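Local coordinates for protein mandelate racemase/muconate lactonizing enzyme (Jannaschia sp., PDB 4J3Z) that probably catalyses a metal-dependent reaction begun by abstracting a proton next to a substrate carboxylate, as in other enzymes of the mandelate racemase/muconate lactonizing family, at residues V29-D32 against T33-G37; T90-G93 against A94-G97. All coordinates share one frame; numbering follows the deposited sequence.

Contact 1 (V29-D32 against T33-G37); sequences VTTD and TGLTG
Val29 and Gly37 pair across a beta hairpin, strands 24-31 and 36-41, whose tip is a type I turn, Thr31 to Gly34, followed by a G1 bulge. They form an antiparallel hydrogen-bonded pair: Val29 N gives to Gly37 O at 3.0 Å, and Gly37 N gives back to Val29 O at 2.8 Å. One step inward, Thr30 and Thr36 make a non-hydrogen-bonded pair with side chains side by side, Thr30 OG1 against Thr36 CG2 at 3.4 Å. Thr30 turns its backbone polar groups outward to Asp5 and Thr6 of strand 4-12, and Thr36 O takes a bond from Lys108 NZ. Nearer the tip, Thr31 N gives to Leu35 O at 2.8 Å, whereas the turn's own bond, Gly34 N to Thr31 O, is weak. Gly34 has phi 99°, where a CB would jam against the preceding carbonyl oxygen, which accounts for glycine in the bulge. Asp32 OD1 has its main partner in Lys3 N, with only a weak bond from Thr33 N. Thr31 has its hydroxyl between its own backbone N and carbonyl carbon (chi1 51°), pointing it into the turn: Thr31 OG1 accepts Leu35 N at 2.7 Å and lies 3.4 Å from Thr33 OG1, a weak bond.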
loop_
_atom_site.group_PDB
_atom_site.type_symbol
_atom_site.label_atom_id
_atom_site.label_comp_id
_atom_site.label_asym_id
_atom_site.label_seq_id
_atom_site.Cartn_x
_atom_site.Cartn_y
_atom_site.Cartn_z
ATOM N N VAL D 29 20.064 -5.685 -44.320
ATOM C CA VAL D 29 21.476 -5.558 -43.950
ATOM C C VAL D 29 22.311 -6.669 -44.596
ATOM O O VAL D 29 21.946 -7.842 -44.501
ATOM C CB VAL D 29 21.663 -5.615 -42.413
ATOM C CG1 VAL D 29 23.142 -5.574 -42.033
ATOM C CG2 VAL D 29 20.914 -4.479 -41.732
ATOM N N THR D 30 23.429 -6.292 -45.228
ATOM C CA THR D 30 24.416 -7.242 -45.772
ATOM C C THR D 30 25.692 -7.267 -44.919
ATOM O O THR D 30 26.159 -6.225 -44.442
ATOM C CB THR D 30 24.805 -6.895 -47.234
ATOM O OG1 THR D 30 23.647 -6.935 -48.067
ATOM C CG2 THR D 30 25.834 -7.884 -47.802
ATOM N N THR D 31 26.260 -8.458 -44.742
ATOM C CA THR D 31 27.482 -8.628 -43.957
ATOM C C THR D 31 28.714 -8.416 -44.818
ATOM O O THR D 31 28.608 -8.277 -46.042
ATOM C CB THR D 31 27.559 -10.029 -43.327
ATOM O OG1 THR D 31 27.326 -11.022 -44.335
ATOM C CG2 THR D 31 26.524 -10.179 -42.228
ATOM N N ASP D 32 29.886 -8.390 -44.186
ATOM C CA ASP D 32 31.143 -8.369 -44.936
ATOM C C ASP D 32 31.311 -9.636 -45.789
ATOM O O ASP D 32 31.778 -9.555 -46.941
ATOM C CB ASP D 32 32.359 -8.113 -44.024
ATOM C CG ASP D 32 32.534 -9.168 -42.917
ATOM O OD1 ASP D 32 31.633 -9.995 -42.665
ATOM O OD2 ASP D 32 33.606 -9.165 -42.285
ATOM N N THR D 33 30.879 -10.777 -45.237
ATOM C CA THR D 33 30.987 -12.099 -45.892
ATOM C C THR D 33 29.848 -12.472 -46.851
ATOM O O THR D 33 29.813 -13.603 -47.355
ATOM C CB THR D 33 31.064 -13.253 -44.864
ATOM O OG1 THR D 33 29.874 -13.258 -44.057
ATOM C CG2 THR D 33 32.319 -13.149 -43.975
ATOM N N GLY D 34 28.900 -11.564 -47.073
ATOM C CA GLY D 34 27.880 -11.771 -48.106
ATOM C C GLY D 34 26.500 -12.285 -47.719
ATOM O O GLY D 34 25.680 -12.558 -48.599
ATOM N N LEU D 35 26.227 -12.415 -46.423
ATOM C CA LEU D 35 24.893 -12.807 -45.964
ATOM C C LEU D 35 24.022 -11.571 -45.801
ATOM O O LEU D 35 24.525 -10.500 -45.457
ATOM C CB LEU D 35 24.951 -13.579 -44.637
ATOM C CG LEU D 35 25.775 -14.867 -44.518
ATOM C CD1 LEU D 35 25.989 -15.193 -43.045
ATOM C CD2 LEU D 35 25.107 -16.039 -45.234
ATOM N N THR D 36 22.719 -11.736 -46.038
ATOM C CA THR D 36 21.739 -10.658 -45.942
ATOM C C THR D 36 20.607 -11.023 -44.984
ATOM O O THR D 36 20.121 -12.163 -44.972
ATOM C CB THR D 36 21.103 -10.327 -47.311
ATOM O OG1 THR D 36 20.383 -11.468 -47.791
ATOM C CG2 THR D 36 22.161 -9.931 -48.352
ATOM N N GLY D 37 20.180 -10.044 -44.196
ATOM C CA GLY D 37 19.063 -10.220 -43.299
ATOM C C GLY D 37 18.002 -9.173 -43.542
ATOM O O GLY D 37 18.323 -8.033 -43.891
#

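Contact 2 (T90-G93 against A94-G97); sequences TVFG and AFSG
Phe92 and Phe95, three residues apart in helix 89-109, run their side chains out alongside each other. The rings are tilted by only 12° but strongly displaced, with centroids 5.0 Å apart and little overlap. Phe95 CD2 sits over one face of the Phe92 ring toward its rim, 3.8 Å from Phe92 CE1. Phe95 sends CG opposite its backbone N (chi1 174°), which carries its ring alongside its neighbour, and Ser75 of helix 71-80 touches both phenylalanines. A serine in place of Phe92 would probably leave that side of the Phe95 ring without its aromatic neighbour and open a gap toward helix 71-80. The main-chain bonds are helical: Ala94 N gives to Thr90 O at 3.2 Å, and Phe95 N gives to Val91 O at the same 3.2 Å. The Ala94 methyl, CB, rests 3.3 Å from Val91 O and also touches Val54 and Ile55 of helix 48-62. A side-chain hydroxyl also folds back on the helix: Ser96 OG gives to Phe92 O at 2.7 Å, joined by Ser96 N at 2.9 Å from the opposite face of that carbonyl. Phe92 O is thus gripped by two donors, and the buried serine hydroxyl finds its hydrogen-bond acceptor within its own helix, one turn back.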
loop_
_atom_site.group_PDB
_atom_site.type_symbol
_atom_site.label_atom_id
_atom_site.label_comp_id
_atom_site.label_asym_id
_atom_site.label_seq_id
_atom_site.Cartn_x
_atom_site.Cartn_y
_atom_site.Cartn_z
ATOM N N THR D 90 11.223 6.271 -31.634
ATOM C CA THR D 90 11.840 6.650 -32.906
ATOM C C THR D 90 13.209 5.985 -33.084
ATOM O O THR D 90 13.423 5.259 -34.056
ATOM C CB THR D 90 11.930 8.187 -33.056
ATOM O OG1 THR D 90 10.607 8.738 -33.062
ATOM C CG2 THR D 90 12.623 8.584 -34.346
ATOM N N VAL D 91 14.118 6.212 -32.134
ATOM C CA VAL D 91 15.492 5.695 -32.221
ATOM C C VAL D 91 15.527 4.179 -32.076
ATOM O O VAL D 91 16.278 3.490 -32.778
ATOM C CB VAL D 91 16.417 6.329 -31.151
ATOM C CG1 VAL D 91 17.822 5.745 -31.223
ATOM C CG2 VAL D 91 16.462 7.844 -31.295
ATOM N N PHE D 92 14.719 3.659 -31.155
ATOM C CA PHE D 92 14.791 2.242 -30.840
ATOM C C PHE D 92 13.903 1.415 -31.760
ATOM O O PHE D 92 14.222 0.259 -32.067
ATOM C CB PHE D 92 14.480 1.992 -29.368
ATOM C CG PHE D 92 15.299 0.887 -28.760
ATOM C CD1 PHE D 92 16.691 0.924 -28.810
ATOM C CD2 PHE D 92 14.684 -0.177 -28.123
ATOM C CE1 PHE D 92 17.453 -0.089 -28.246
ATOM C CE2 PHE D 92 15.436 -1.189 -27.544
ATOM C CZ PHE D 92 16.821 -1.149 -27.606
ATOM N N GLY D 93 12.796 2.010 -32.203
ATOM C CA GLY D 93 12.005 1.444 -33.293
ATOM C C GLY D 93 12.870 1.232 -34.528
ATOM O O GLY D 93 12.723 0.233 -35.235
ATOM N N ALA D 94 13.775 2.171 -34.780
ATOM C CA ALA D 94 14.755 2.026 -35.853
ATOM C C ALA D 94 15.677 0.826 -35.581
ATOM O O ALA D 94 15.894 -0.012 -36.459
ATOM C CB ALA D 94 15.559 3.309 -36.016
ATOM N N PHE D 95 16.192 0.739 -34.357
ATOM C CA PHE D 95 17.031 -0.381 -33.940
ATOM C C PHE D 95 16.375 -1.746 -34.151
ATOM O O PHE D 95 17.045 -2.706 -34.552
ATOM C CB PHE D 95 17.451 -0.242 -32.467
ATOM C CG PHE D 95 18.188 -1.441 -31.941
ATOM C CD1 PHE D 95 19.544 -1.610 -32.204
ATOM C CD2 PHE D 95 17.516 -2.424 -31.212
ATOM C CE1 PHE D 95 20.215 -2.732 -31.744
ATOM C CE2 PHE D 95 18.184 -3.543 -30.753
ATOM C CZ PHE D 95 19.531 -3.702 -31.025
ATOM N N SER D 96 15.078 -1.834 -33.857
ATOM C CA SER D 96 14.357 -3.102 -33.881
ATOM C C SER D 96 14.415 -3.726 -35.261
ATOM O O SER D 96 14.759 -4.907 -35.404
ATOM C CB SER D 96 12.907 -2.909 -33.451
ATOM O OG SER D 96 12.817 -2.016 -32.358
ATOM N N GLY D 97 14.081 -2.928 -36.274
ATOM C CA GLY D 97 14.182 -3.356 -37.662
ATOM C C GLY D 97 15.519 -4.007 -37.930
ATOM O O GLY D 97 15.587 -5.144 -38.404
#

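How the contacts relate
Contacts 1 and 2 follow one another along the chain within the N-terminal domain; their centres lie about 19 Å apart and their nearest atoms about 6 Å apart, without touching. Helix 89-109 connects them: contact 2 occupies its early turns, while farther along Ala101, Ile105 and Ala109 pack on Val29, Thr31 and Leu35 of the hairpin. Contact 1 is peripheral, its centre about 26 Å from the chain's centre, against about 14 Å for contact 2, whose Thr90 also bonds Asp88 of the second subunit. In relatives, the metal and most catalytic groups belong to the C-terminal barrel; no residue of either contact is known to bind metal or substrate.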